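SmhB (Serratia marcescens, PDB 6ZZ5) is one component of the tripartite alpha-pore-forming toxin Smh, here in its soluble form, and probably inserts into target membranes together with its partner proteins. Local coordinates at residues 100-105 against 304-309; 139-144 against 255-260; 217-222 against 228-233; 74-79 against 326-331. All blocks are in the same frame, centred on the assembly; numbering follows the deposited sequence. Where two conformers were deposited one is given.

Interaction 1. Residues 100-105 against 304-309; sequences EQWLSA and IDDSFL
The turn that brings Asp306 and Leu309 up to Trp102 is fastened by an N-cap bond: Asp305 OD1 accepts from Phe308 N at 3.1 Å, met nearly along the carboxylate's own C-O axis. This bond holds the first turn of helix 306-319, and Asp306 and Leu309 then meet the indole.

Leu309 does most of the covering. Its CB sits over one face of the Trp102 six-membered ring, 3.9 Å from the centroid and only 7° off the ring normal, which is a CH-pi contact in a clean overhead position. CD1 of Leu309 lies over the same face near the ring fusion, 4.1 Å from Trp102 CD2. Leu309 and Trp102 run past each other in opposite directions, and with CG of Trp102 lying beside its backbone N (chi1 -84°) the indole stands out from helix 99-151 toward the other segment.

Asp306 comes to the pyrrole end. Its carboxylate carbon CG lies 3.7 Å from Trp102 CD1, approaching obliquely, with the carboxylate plane turned 43° from the ring. No hydrogen bond links the two segments, so the junction rests on van der Waals contact and on the CH-pi packing.

Around this pair, Trp102 also touches Ile89 of helix 44-92 and Leu299 of helix 252-300. Leu309 meets Leu299 as well, and Leu106 of helix 99-151. The indole is therefore buried at one end of the molecule, among four helices: 44-92, 99-151, 252-300 and 306-319.

Interaction 2. Residues 139-144 against 255-260; sequences NNYQLI and LVASQI
CG of Tyr141 lies opposite its backbone N (chi1 176°), a torsion that sends the phenol straight off helix 99-151 to Ala257 and Ile260 on helix 252-300. Ile260 uses the matching branch: its CG2 is the methyl anti to the backbone N, and it comes to the hydroxyl end of the tyrosine. The two helices belong to the elongated helical bundle of this protein, whose family, the Bacillus haemolytic enterotoxins, is related to the ClyA-type toxins.

The central bond runs from Tyr141 OH to Ala257 O, at 2.7 Å. The hydroxyl approaches in the plane of the carbonyl, at a C=O...donor angle of 120°, on a lone pair, and the oxygen in turn sits at the edge of the phenol ring. A short, well-directed bond of this kind gives a buried hydroxyl its acceptor from the backbone of the facing helix.

Beside it the packing is apolar. The Ile260 side chain crosses that of Tyr141 at about a right angle, its CG2 standing 3.6 Å from Tyr141 CZ and 3.4 Å from Tyr141 OH. Ile50 of helix 44-92 touches both Tyr141 and Ala257, bringing a third helix to the junction.

A water makes a second polar link, one residue further on in each helix. The end of Gln142 comes nearer to the facing helix than its base, and its NE2 donates to the water at 3.2 Å, while its OE1 has a weak bond from Arg265 NE. The same water donates to Ser258 O, at 2.6 Å.

Interaction 3. Residues 217-222 against 228-233; sequences AMMTAG and GGAIVL
Thr220 and Gly228 form an antiparallel hydrogen-bonded pair, so both strands contribute a donor and an acceptor. Thr220 N gives to Gly228 O at 3.0 Å, and Gly228 N gives back to Thr220 O at 2.7 Å. Both bonds are fairly straight, though each donor is tilted about 30° out of the carbonyl plane it meets. Thr220 OG1 stands between its own N and carbonyl carbon (chi1 57°), which brings it to 3.4 Å from Gly228 O, a weak bond that is not settled because its proton has another acceptor within reach.

Van der Waals contact takes over where the second chain leaves the sheet. Met219 CB makes a close approach to the carbonyl of Gly228, 3.2 Å from its O. The apolar contacts lie further out: Met219 SD rests 4.0 Å from Ala230 CB, and Leu233, with CG anti to the backbone N, brings CD2 to 3.8 Å from Ala217 CB. The same methyl covers the peptide of Met218, whose N and O are buried here and find no hydrogen-bonding partner in the model.

Backbone geometry makes the exit possible. Gly229, with positive phi (94°), is the N-cap residue of helix 230-245. Its N also bonds to Glu360, which precedes a run of six histidines and probably belongs to a purification tag.

Met218 packs on Ile177 and Val181 of helix 156-184, and strand 191-196 pairs with 216-221 along its other edge. A short edge strand that turns into a helix thus completes a small sheet, consistent with the beta tongue of ClyA-type toxins.

Interaction 4. Residues 74-79 against 326-331; sequences RNVTNI and DGTKII
This is a van der Waals helix-helix contact, largely apolar and buried in the middle of the bundle, between helix 44-92 and helix 321-336. The short helix segments run roughly antiparallel, their directions 151° apart, with axes coming within 9.3 Å. No hydrogen bond joins the two segments themselves.

Val76 and Thr328 lie at the centre. Val76 CG1, the branch anti to the backbone N, comes up to the Thr328 backbone and stands 3.7 Å from its O, while Thr328 CG2 lies 3.7 Å from Val76 O: each side chain is pressed against the other's main chain. Val76 CG2 instead meets Ile331 CG2 at 4.0 Å. On the following turn, Ile79 CG2 touches the Thr328 methyl CG2 at 3.8 Å.

Thr328 divides its roles. With OG1 between the backbone N and the carbonyl carbon (chi1 63°), the hydroxyl bonds Leu325 O and Gln80 NE2, the latter linking the two helices as Thr77 OG1 and Lys332 NZ also do, and the methyl packs against Val76 and Ile79.

Met12 touches Thr328, Ser16 touches Val76 and Ile331, and Met281 and Trp285 touch Ile79, so several helices converge here, as in the long helical bundles of the ClyA-type and HBL toxins.

In the fold
The four contacts spread along the length of the molecule. Interactions 1 and 2 lie at opposite ends, centres about 61 Å apart, and both use helix 99-151, so that one long helix spans them; helix 252-300 of interaction 2 leads on to helix 306-319 of interaction 1. Interaction 4 lies between them, about 28 Å from interaction 1 and 39 Å from interaction 2, centre to centre. Interaction 3, in the small sheet, is about 24 Å from interaction 4 between centres. In sequence, 3 falls within 2, 2 within 1, and 1 within 4. The outer three thus tie distant helices into one bundle, while interaction 3 joins neighbours in sequence, in a sheet that strand 339-340 enters from near the C-terminus.

Interaction 1. Residues 100-105 against 304-309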
loop_
_atom_site.group_PDB
_atom_site.type_symbol
_atom_site.label_atom_id
_atom_site.label_comp_id
_atom_site.label_asym_id
_atom_site.label_seq_id
_atom_site.Cartn_x
_atom_site.Cartn_y
_atom_site.Cartn_z
ATOM N N GLU A 100 -23.158 -15.357 -34.451
ATOM C CA GLU A 100 -23.544 -16.201 -33.296
ATOM C C GLU A 100 -22.306 -16.368 -32.382
ATOM O O GLU A 100 -22.453 -16.345 -31.167
ATOM C CB GLU A 100 -23.989 -17.536 -33.857
ATOM C CG GLU A 100 -24.463 -18.501 -32.839
ATOM C CD GLU A 100 -24.865 -19.817 -33.481
ATOM O OE1 GLU A 100 -25.911 -20.314 -33.103
ATOM O OE2 GLU A 100 -24.086 -20.364 -34.311
ATOM N N GLN A 101 -21.166 -16.689 -32.963
ATOM C CA GLN A 101 -19.906 -16.895 -32.191
ATOM C C GLN A 101 -19.496 -15.608 -31.495
ATOM O O GLN A 101 -19.116 -15.669 -30.300
ATOM C CB GLN A 101 -18.839 -17.404 -33.143
ATOM C CG GLN A 101 -19.093 -18.844 -33.556
ATOM C CD GLN A 101 -18.015 -19.396 -34.426
ATOM O OE1 GLN A 101 -17.783 -18.910 -35.522
ATOM N NE2 GLN A 101 -17.405 -20.487 -33.962
ATOM N N TRP A 102 -19.633 -14.462 -32.168
ATOM C CA TRP A 102 -19.304 -13.153 -31.546
ATOM C C TRP A 102 -20.247 -12.870 -30.372
ATOM O O TRP A 102 -19.747 -12.397 -29.326
ATOM C CB TRP A 102 -19.347 -12.024 -32.563
ATOM C CG TRP A 102 -18.093 -11.867 -33.328
ATOM C CD1 TRP A 102 -17.905 -12.136 -34.653
ATOM C CD2 TRP A 102 -16.877 -11.294 -32.843
ATOM N NE1 TRP A 102 -16.632 -11.819 -34.996
ATOM C CE2 TRP A 102 -15.985 -11.292 -33.926
ATOM C CE3 TRP A 102 -16.457 -10.804 -31.618
ATOM C CZ2 TRP A 102 -14.692 -10.824 -33.820
ATOM C CZ3 TRP A 102 -15.172 -10.310 -31.510
ATOM C CH2 TRP A 102 -14.316 -10.303 -32.614
ATOM N N LEU A 103 -21.542 -13.170 -30.499
ATOM C CA LEU A 103 -22.500 -12.990 -29.386
ATOM C C LEU A 103 -22.069 -13.905 -28.222
ATOM O O LEU A 103 -22.112 -13.456 -27.076
ATOM C CB LEU A 103 -23.934 -13.341 -29.819
ATOM C CG LEU A 103 -24.589 -12.325 -30.758
ATOM C CD1 LEU A 103 -25.828 -12.944 -31.411
ATOM C CD2 LEU A 103 -24.940 -11.019 -30.014
ATOM N N SER A 104 -21.727 -15.171 -28.480
ATOM C CA SER A 104 -21.323 -16.068 -27.365
ATOM C C SER A 104 -20.040 -15.517 -26.726
ATOM O O SER A 104 -19.960 -15.461 -25.482
ATOM C CB SER A 104 -21.152 -17.490 -27.832
ATOM O OG SER A 104 -22.374 -17.968 -28.349
ATOM N N ALA A 105 -19.070 -15.133 -27.545
ATOM C CA ALA A 105 -17.770 -14.595 -27.083
ATOM C C ALA A 105 -18.036 -13.401 -26.170
ATOM O O ALA A 105 -17.452 -13.370 -25.032
ATOM C CB ALA A 105 -16.856 -14.234 -28.230
ATOM N N ILE A 304 -24.490 -2.561 -33.941
ATOM C CA ILE A 304 -23.154 -2.817 -34.520
ATOM C C ILE A 304 -23.201 -4.170 -35.216
ATOM O O ILE A 304 -24.168 -4.941 -35.000
ATOM C CB ILE A 304 -22.045 -2.781 -33.462
ATOM C CG1 ILE A 304 -22.221 -3.909 -32.435
ATOM C CG2 ILE A 304 -21.930 -1.368 -32.859
ATOM C CD1 ILE A 304 -21.157 -3.932 -31.392
ATOM N N ASP A 305 -22.220 -4.425 -36.070
ATOM C CA ASP A 305 -22.104 -5.692 -36.836
ATOM C C ASP A 305 -20.732 -6.353 -36.561
ATOM O O ASP A 305 -19.910 -5.805 -35.772
ATOM C CB ASP A 305 -22.450 -5.404 -38.296
ATOM C CG ASP A 305 -21.457 -4.521 -39.011
ATOM O OD1 ASP A 305 -20.411 -4.183 -38.404
ATOM O OD2 ASP A 305 -21.796 -4.089 -40.149
ATOM N N ASP A 306 -20.479 -7.502 -37.174
ATOM C CA ASP A 306 -19.214 -8.248 -36.954
ATOM C C ASP A 306 -18.036 -7.424 -37.439
ATOM O O ASP A 306 -16.975 -7.510 -36.853
ATOM C CB ASP A 306 -19.279 -9.607 -37.656
ATOM C CG ASP A 306 -20.288 -10.532 -36.984
ATOM O OD1 ASP A 306 -20.827 -10.147 -35.977
ATOM O OD2 ASP A 306 -20.503 -11.637 -37.462
ATOM N N SER A 307 -18.209 -6.632 -38.488
ATOM C CA SER A 307 -17.111 -5.797 -39.024
ATOM C C SER A 307 -16.632 -4.799 -37.957
ATOM O O SER A 307 -15.417 -4.614 -37.797
ATOM C CB SER A 307 -17.555 -5.117 -40.293
ATOM O OG SER A 307 -16.460 -4.436 -40.821
ATOM N N PHE A 308 -17.557 -4.234 -37.187
ATOM C CA PHE A 308 -17.236 -3.274 -36.114
ATOM C C PHE A 308 -16.359 -3.993 -35.087
ATOM O O PHE A 308 -15.352 -3.472 -34.615
ATOM C CB PHE A 308 -18.523 -2.768 -35.479
ATOM C CG PHE A 308 -18.284 -1.780 -34.389
ATOM C CD1 PHE A 308 -18.192 -0.432 -34.687
ATOM C CD2 PHE A 308 -18.212 -2.188 -33.067
ATOM C CE1 PHE A 308 -18.011 0.510 -33.682
ATOM C CE2 PHE A 308 -18.023 -1.245 -32.062
ATOM C CZ PHE A 308 -17.909 0.103 -32.366
ATOM N N LEU A 309 -16.757 -5.200 -34.725
ATOM C CA LEU A 309 -16.051 -5.987 -33.676
ATOM C C LEU A 309 -14.679 -6.458 -34.181
ATOM O O LEU A 309 -13.720 -6.417 -33.401
ATOM C CB LEU A 309 -16.931 -7.158 -33.261
ATOM C CG LEU A 309 -18.162 -6.743 -32.454
ATOM C CD1 LEU A 309 -19.138 -7.893 -32.403
ATOM C CD2 LEU A 309 -17.749 -6.291 -31.056
#

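Interaction 2. Residues 139-144 against 255-260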
loop_
_atom_site.group_PDB
_atom_site.type_symbol
_atom_site.label_atom_id
_atom_site.label_comp_id
_atom_site.label_asym_id
_atom_site.label_seq_id
_atom_site.Cartn_x
_atom_site.Cartn_y
_atom_site.Cartn_z
ATOM N N ASN A 139 -8.134 6.029 16.850
ATOM C CA ASN A 139 -8.666 7.213 17.571
ATOM C C ASN A 139 -8.788 6.884 19.067
ATOM O O ASN A 139 -8.397 7.734 19.884
ATOM C CB ASN A 139 -9.945 7.783 16.971
ATOM C CG ASN A 139 -9.606 8.640 15.758
ATOM O OD1 ASN A 139 -9.331 9.830 15.938
ATOM N ND2 ASN A 139 -9.663 8.071 14.539
ATOM N N ASN A 140 -9.338 5.726 19.418
ATOM C CA ASN A 140 -9.454 5.331 20.854
ATOM C C ASN A 140 -8.057 5.253 21.501
ATOM O O ASN A 140 -7.950 5.675 22.633
ATOM C CB ASN A 140 -10.295 4.067 21.039
ATOM C CG ASN A 140 -11.762 4.422 20.981
ATOM O OD1 ASN A 140 -12.245 5.254 21.752
ATOM N ND2 ASN A 140 -12.491 3.847 20.060
ATOM N N TYR A 141 -7.046 4.777 20.772
ATOM C CA TYR A 141 -5.648 4.656 21.254
ATOM C C TYR A 141 -5.177 6.020 21.763
ATOM O O TYR A 141 -4.510 6.065 22.806
ATOM C CB TYR A 141 -4.683 4.072 20.221
ATOM C CG TYR A 141 -3.251 4.064 20.719
ATOM C CD1 TYR A 141 -2.751 3.000 21.429
ATOM C CD2 TYR A 141 -2.476 5.210 20.632
ATOM C CE1 TYR A 141 -1.488 3.051 21.995
ATOM C CE2 TYR A 141 -1.210 5.292 21.198
ATOM C CZ TYR A 141 -0.716 4.198 21.892
ATOM O OH TYR A 141 0.547 4.228 22.419
ATOM N N GLN A 142 -5.457 7.113 21.053
ATOM C CA GLN A 142 -4.947 8.458 21.460
ATOM C C GLN A 142 -5.425 8.820 22.865
ATOM O O GLN A 142 -4.701 9.518 23.544
ATOM C CB GLN A 142 -5.391 9.545 20.469
ATOM C CG GLN A 142 -4.654 9.484 19.141
ATOM C CD GLN A 142 -3.145 9.490 19.305
ATOM O OE1 GLN A 142 -2.461 8.577 18.892
ATOM N NE2 GLN A 142 -2.620 10.525 19.914
ATOM N N LEU A 143 -6.553 8.314 23.338
ATOM C CA LEU A 143 -7.033 8.612 24.717
ATOM C C LEU A 143 -5.987 8.134 25.738
ATOM O O LEU A 143 -5.747 8.836 26.720
ATOM C CB LEU A 143 -8.381 7.960 24.995
ATOM C CG LEU A 143 -9.519 8.294 24.025
ATOM C CD1 LEU A 143 -10.795 7.631 24.499
ATOM C CD2 LEU A 143 -9.715 9.793 23.881
ATOM N N ILE A 144 -5.348 6.991 25.461
ATOM C CA ILE A 144 -4.334 6.360 26.346
ATOM C C ILE A 144 -3.158 7.336 26.549
ATOM O O ILE A 144 -2.667 7.481 27.654
ATOM C CB ILE A 144 -3.885 5.011 25.755
ATOM C CG1 ILE A 144 -5.069 4.036 25.641
ATOM C CG2 ILE A 144 -2.738 4.427 26.582
ATOM C CD1 ILE A 144 -4.823 2.832 24.796
ATOM N N LEU A 255 6.515 10.005 25.203
ATOM C CA LEU A 255 7.117 10.050 23.844
ATOM C C LEU A 255 6.883 8.698 23.165
ATOM O O LEU A 255 6.492 8.672 22.009
ATOM C CB LEU A 255 8.622 10.327 23.959
ATOM C CG LEU A 255 9.259 11.418 23.102
ATOM C CD1 LEU A 255 8.302 12.562 22.825
ATOM C CD2 LEU A 255 10.516 11.988 23.800
ATOM N N VAL A 256 7.243 7.614 23.833
ATOM C CA VAL A 256 7.020 6.243 23.318
ATOM C C VAL A 256 5.526 6.060 23.010
ATOM O O VAL A 256 5.201 5.591 21.901
ATOM C CB VAL A 256 7.572 5.212 24.306
ATOM C CG1 VAL A 256 7.154 3.816 23.933
ATOM C CG2 VAL A 256 9.094 5.334 24.416
ATOM N N ALA A 257 4.625 6.409 23.927
ATOM C CA ALA A 257 3.170 6.217 23.726
ATOM C C ALA A 257 2.743 7.012 22.484
ATOM O O ALA A 257 1.924 6.482 21.677
ATOM C CB ALA A 257 2.402 6.656 24.930
ATOM N N SER A 258 3.265 8.227 22.344
ATOM C CA SER A 258 2.910 9.176 21.253
ATOM C C SER A 258 3.376 8.564 19.922
ATOM O O SER A 258 2.637 8.650 18.919
ATOM C CB SER A 258 3.590 10.513 21.444
ATOM O OG SER A 258 3.319 11.388 20.352
ATOM N N GLN A 259 4.588 8.018 19.923
ATOM C CA GLN A 259 5.189 7.427 18.708
ATOM C C GLN A 259 4.350 6.210 18.282
ATOM O O GLN A 259 4.048 6.078 17.096
ATOM C CB GLN A 259 6.652 7.077 18.944
ATOM C CG GLN A 259 7.550 8.296 19.002
ATOM C CD GLN A 259 8.938 8.008 19.515
ATOM O OE1 GLN A 259 9.230 6.882 19.904
ATOM N NE2 GLN A 259 9.797 9.012 19.545
ATOM N N ILE A 260 3.901 5.391 19.213
ATOM C CA ILE A 260 3.027 4.257 18.862
ATOM C C ILE A 260 1.723 4.798 18.292
ATOM O O ILE A 260 1.260 4.214 17.311
ATOM C CB ILE A 260 2.853 3.316 20.062
ATOM C CG1 ILE A 260 4.157 2.533 20.256
ATOM C CG2 ILE A 260 1.696 2.378 19.854
ATOM C CD1 ILE A 260 4.297 1.973 21.601
HETATM O O HOH W 1 0.485 10.184 19.089
#

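Interaction 3. Residues 217-222 against 228-233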
loop_
_atom_site.group_PDB
_atom_site.type_symbol
_atom_site.label_atom_id
_atom_site.label_comp_id
_atom_site.label_asym_id
_atom_site.label_seq_id
_atom_site.Cartn_x
_atom_site.Cartn_y
_atom_site.Cartn_z
ATOM N N ALA A 217 11.675 2.442 5.380
ATOM C CA ALA A 217 12.348 2.942 4.168
ATOM C C ALA A 217 12.004 1.988 3.022
ATOM O O ALA A 217 11.990 0.731 3.212
ATOM C CB ALA A 217 13.823 3.040 4.382
ATOM N N MET A 218 11.687 2.591 1.889
ATOM C CA MET A 218 11.560 1.851 0.629
ATOM C C MET A 218 12.422 2.574 -0.413
ATOM O O MET A 218 12.348 3.813 -0.595
ATOM C CB MET A 218 10.094 1.758 0.211
ATOM C CG MET A 218 9.158 1.235 1.333
ATOM S SD MET A 218 7.504 0.891 0.765
ATOM C CE MET A 218 7.714 -0.542 -0.273
ATOM N N MET A 219 13.191 1.780 -1.107
ATOM C CA MET A 219 14.139 2.255 -2.110
ATOM C C MET A 219 14.039 1.324 -3.297
ATOM O O MET A 219 13.333 0.337 -3.203
ATOM C CB MET A 219 15.537 2.268 -1.478
ATOM C CG MET A 219 15.636 3.351 -0.438
ATOM S SD MET A 219 16.863 2.996 0.770
ATOM C CE MET A 219 16.112 1.573 1.577
ATOM N N THR A 220 14.697 1.664 -4.390
ATOM C CA THR A 220 14.747 0.854 -5.626
ATOM C C THR A 220 16.158 0.276 -5.789
ATOM O O THR A 220 17.147 0.849 -5.287
ATOM C CB THR A 220 14.344 1.693 -6.849
ATOM O OG1 THR A 220 15.210 2.821 -6.901
ATOM C CG2 THR A 220 12.897 2.107 -6.789
ATOM N N ALA A 221 16.238 -0.887 -6.421
ATOM C CA ALA A 221 17.499 -1.504 -6.845
ATOM C C ALA A 221 17.335 -1.642 -8.354
ATOM O O ALA A 221 16.215 -2.059 -8.770
ATOM C CB ALA A 221 17.695 -2.846 -6.147
ATOM N N GLY A 222 18.323 -1.239 -9.143
ATOM C CA GLY A 222 18.249 -1.590 -10.580
ATOM C C GLY A 222 18.601 -3.070 -10.812
ATOM O O GLY A 222 19.006 -3.777 -9.850
ATOM N N GLY A 228 18.724 2.994 -5.401
ATOM C CA GLY A 228 18.294 4.384 -5.662
ATOM C C GLY A 228 17.284 4.841 -4.619
ATOM O O GLY A 228 16.624 3.972 -3.999
ATOM N N GLY A 229 17.089 6.149 -4.467
ATOM C CA GLY A 229 16.025 6.685 -3.596
ATOM C C GLY A 229 16.497 7.010 -2.190
ATOM O O GLY A 229 15.736 7.685 -1.497
ATOM N N ALA A 230 17.664 6.574 -1.718
ATOM C CA ALA A 230 18.072 6.832 -0.317
ATOM C C ALA A 230 18.302 8.337 -0.113
ATOM O O ALA A 230 17.889 8.887 0.926
ATOM C CB ALA A 230 19.300 6.035 0.066
ATOM N N ILE A 231 18.869 9.020 -1.090
ATOM C CA ILE A 231 19.166 10.468 -0.962
ATOM C C ILE A 231 17.818 11.194 -0.869
ATOM O O ILE A 231 17.668 12.048 0.023
ATOM C CB ILE A 231 20.035 10.992 -2.124
ATOM C CG1 ILE A 231 21.358 10.208 -2.192
ATOM C CG2 ILE A 231 20.256 12.492 -1.893
ATOM C CD1 ILE A 231 22.321 10.625 -3.259
ATOM N N VAL A 232 16.883 10.852 -1.751
ATOM C CA VAL A 232 15.529 11.475 -1.765
ATOM C C VAL A 232 14.909 11.259 -0.381
ATOM O O VAL A 232 14.454 12.202 0.276
ATOM C CB VAL A 232 14.659 10.849 -2.871
ATOM C CG1 VAL A 232 13.230 11.354 -2.772
ATOM C CG2 VAL A 232 15.228 11.109 -4.266
ATOM N N LEU A 233 14.921 10.019 0.081
ATOM C CA LEU A 233 14.089 9.601 1.226
ATOM C C LEU A 233 14.699 10.128 2.516
ATOM O O LEU A 233 13.926 10.447 3.501
ATOM C CB LEU A 233 13.961 8.079 1.204
ATOM C CG LEU A 233 13.035 7.496 2.270
ATOM C CD1 LEU A 233 11.666 8.136 2.257
ATOM C CD2 LEU A 233 12.911 5.998 2.107
#

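Interaction 4. Residues 74-79 against 326-331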
loop_
_atom_site.group_PDB
_atom_site.type_symbol
_atom_site.label_atom_id
_atom_site.label_comp_id
_atom_site.label_asym_id
_atom_site.label_seq_id
_atom_site.Cartn_x
_atom_site.Cartn_y
_atom_site.Cartn_z
ATOM N N ARG A 74 -3.828 -11.352 -6.720
ATOM C CA ARG A 74 -4.843 -12.080 -7.490
ATOM C C ARG A 74 -5.424 -11.138 -8.556
ATOM O O ARG A 74 -5.644 -11.615 -9.709
ATOM C CB ARG A 74 -5.859 -12.663 -6.511
ATOM C CG ARG A 74 -7.095 -13.235 -7.163
ATOM C CD ARG A 74 -6.704 -14.425 -7.985
ATOM N NE ARG A 74 -6.107 -15.483 -7.187
ATOM C CZ ARG A 74 -5.518 -16.562 -7.704
ATOM N NH1 ARG A 74 -5.024 -17.495 -6.902
ATOM N NH2 ARG A 74 -5.425 -16.694 -9.018
ATOM N N ASN A 75 -5.695 -9.871 -8.183
ATOM C CA ASN A 75 -6.313 -8.901 -9.096
ATOM C C ASN A 75 -5.370 -8.772 -10.299
ATOM O O ASN A 75 -5.846 -8.711 -11.447
ATOM C CB ASN A 75 -6.538 -7.541 -8.463
ATOM C CG ASN A 75 -7.096 -6.575 -9.480
ATOM O OD1 ASN A 75 -8.244 -6.727 -9.866
ATOM N ND2 ASN A 75 -6.316 -5.575 -9.866
ATOM N N VAL A 76 -4.063 -8.694 -10.064
ATOM C CA VAL A 76 -3.101 -8.518 -11.181
ATOM C C VAL A 76 -3.180 -9.768 -12.069
ATOM O O VAL A 76 -3.108 -9.607 -13.313
ATOM C CB VAL A 76 -1.664 -8.260 -10.673
ATOM C CG1 VAL A 76 -0.699 -8.245 -11.821
ATOM C CG2 VAL A 76 -1.567 -6.990 -9.860
ATOM N N THR A 77 -3.209 -10.955 -11.503
ATOM C CA THR A 77 -3.370 -12.223 -12.270
ATOM C C THR A 77 -4.677 -12.181 -13.092
ATOM O O THR A 77 -4.719 -12.649 -14.250
ATOM C CB THR A 77 -3.389 -13.444 -11.333
ATOM O OG1 THR A 77 -2.155 -13.352 -10.614
ATOM C CG2 THR A 77 -3.512 -14.760 -12.082
ATOM N N ASN A 78 -5.734 -11.642 -12.516
ATOM C CA ASN A 78 -7.065 -11.568 -13.197
ATOM C C ASN A 78 -6.965 -10.618 -14.386
ATOM O O ASN A 78 -7.538 -10.922 -15.410
ATOM C CB ASN A 78 -8.171 -11.101 -12.242
ATOM C CG ASN A 78 -8.473 -12.110 -11.170
ATOM O OD1 ASN A 78 -8.082 -13.265 -11.304
ATOM N ND2 ASN A 78 -9.193 -11.706 -10.134
ATOM N N ILE A 79 -6.277 -9.480 -14.235
ATOM C CA ILE A 79 -6.062 -8.548 -15.356
ATOM C C ILE A 79 -5.321 -9.326 -16.443
ATOM O O ILE A 79 -5.677 -9.226 -17.599
ATOM C CB ILE A 79 -5.301 -7.296 -14.892
ATOM C CG1 ILE A 79 -6.165 -6.518 -13.873
ATOM C CG2 ILE A 79 -4.908 -6.461 -16.090
ATOM C CD1 ILE A 79 -5.528 -5.288 -13.347
ATOM N N ASP A 326 2.605 -6.777 -20.277
ATOM C CA ASP A 326 3.994 -6.550 -19.774
ATOM C C ASP A 326 3.926 -6.112 -18.295
ATOM O O ASP A 326 4.709 -6.640 -17.478
ATOM C CB ASP A 326 4.711 -5.491 -20.610
ATOM C CG ASP A 326 5.122 -5.933 -21.998
ATOM O OD1 ASP A 326 4.984 -7.131 -22.300
ATOM O OD2 ASP A 326 5.667 -5.091 -22.744
ATOM N N GLY A 327 3.061 -5.160 -17.981
ATOM C CA GLY A 327 2.879 -4.636 -16.606
ATOM C C GLY A 327 2.509 -5.741 -15.653
ATOM O O GLY A 327 3.096 -5.823 -14.568
ATOM N N THR A 328 1.525 -6.581 -16.009
ATOM C CA THR A 328 1.096 -7.670 -15.100
ATOM C C THR A 328 2.307 -8.544 -14.769
ATOM O O THR A 328 2.396 -8.991 -13.613
ATOM C CB THR A 328 -0.037 -8.547 -15.670
ATOM O OG1 THR A 328 0.388 -9.233 -16.864
ATOM C CG2 THR A 328 -1.283 -7.705 -15.928
ATOM N N LYS A 329 3.159 -8.831 -15.736
ATOM C CA LYS A 329 4.301 -9.772 -15.563
ATOM C C LYS A 329 5.350 -9.099 -14.649
ATOM O O LYS A 329 5.870 -9.760 -13.713
ATOM C CB LYS A 329 4.959 -10.140 -16.901
ATOM C CG LYS A 329 4.089 -10.965 -17.867
ATOM C CD LYS A 329 4.772 -11.215 -19.229
ATOM C CE LYS A 329 3.829 -11.467 -20.397
ATOM N NZ LYS A 329 3.055 -12.691 -20.139
ATOM N N ILE A 330 5.634 -7.845 -14.902
ATOM C CA ILE A 330 6.674 -7.078 -14.135
ATOM C C ILE A 330 6.158 -6.901 -12.709
ATOM O O ILE A 330 6.919 -7.167 -11.768
ATOM C CB ILE A 330 7.027 -5.757 -14.804
ATOM C CG1 ILE A 330 7.527 -5.971 -16.239
ATOM C CG2 ILE A 330 8.074 -5.013 -13.964
ATOM C CD1 ILE A 330 7.527 -4.701 -17.065
ATOM N N ILE A 331 4.902 -6.543 -12.571
ATOM C CA ILE A 331 4.297 -6.306 -11.241
ATOM C C ILE A 331 4.342 -7.590 -10.439
ATOM O O ILE A 331 4.806 -7.558 -9.263
ATOM C CB ILE A 331 2.900 -5.682 -11.341
ATOM C CG1 ILE A 331 3.038 -4.259 -11.858
ATOM C CG2 ILE A 331 2.180 -5.721 -10.021
ATOM C CD1 ILE A 331 1.742 -3.644 -12.221
#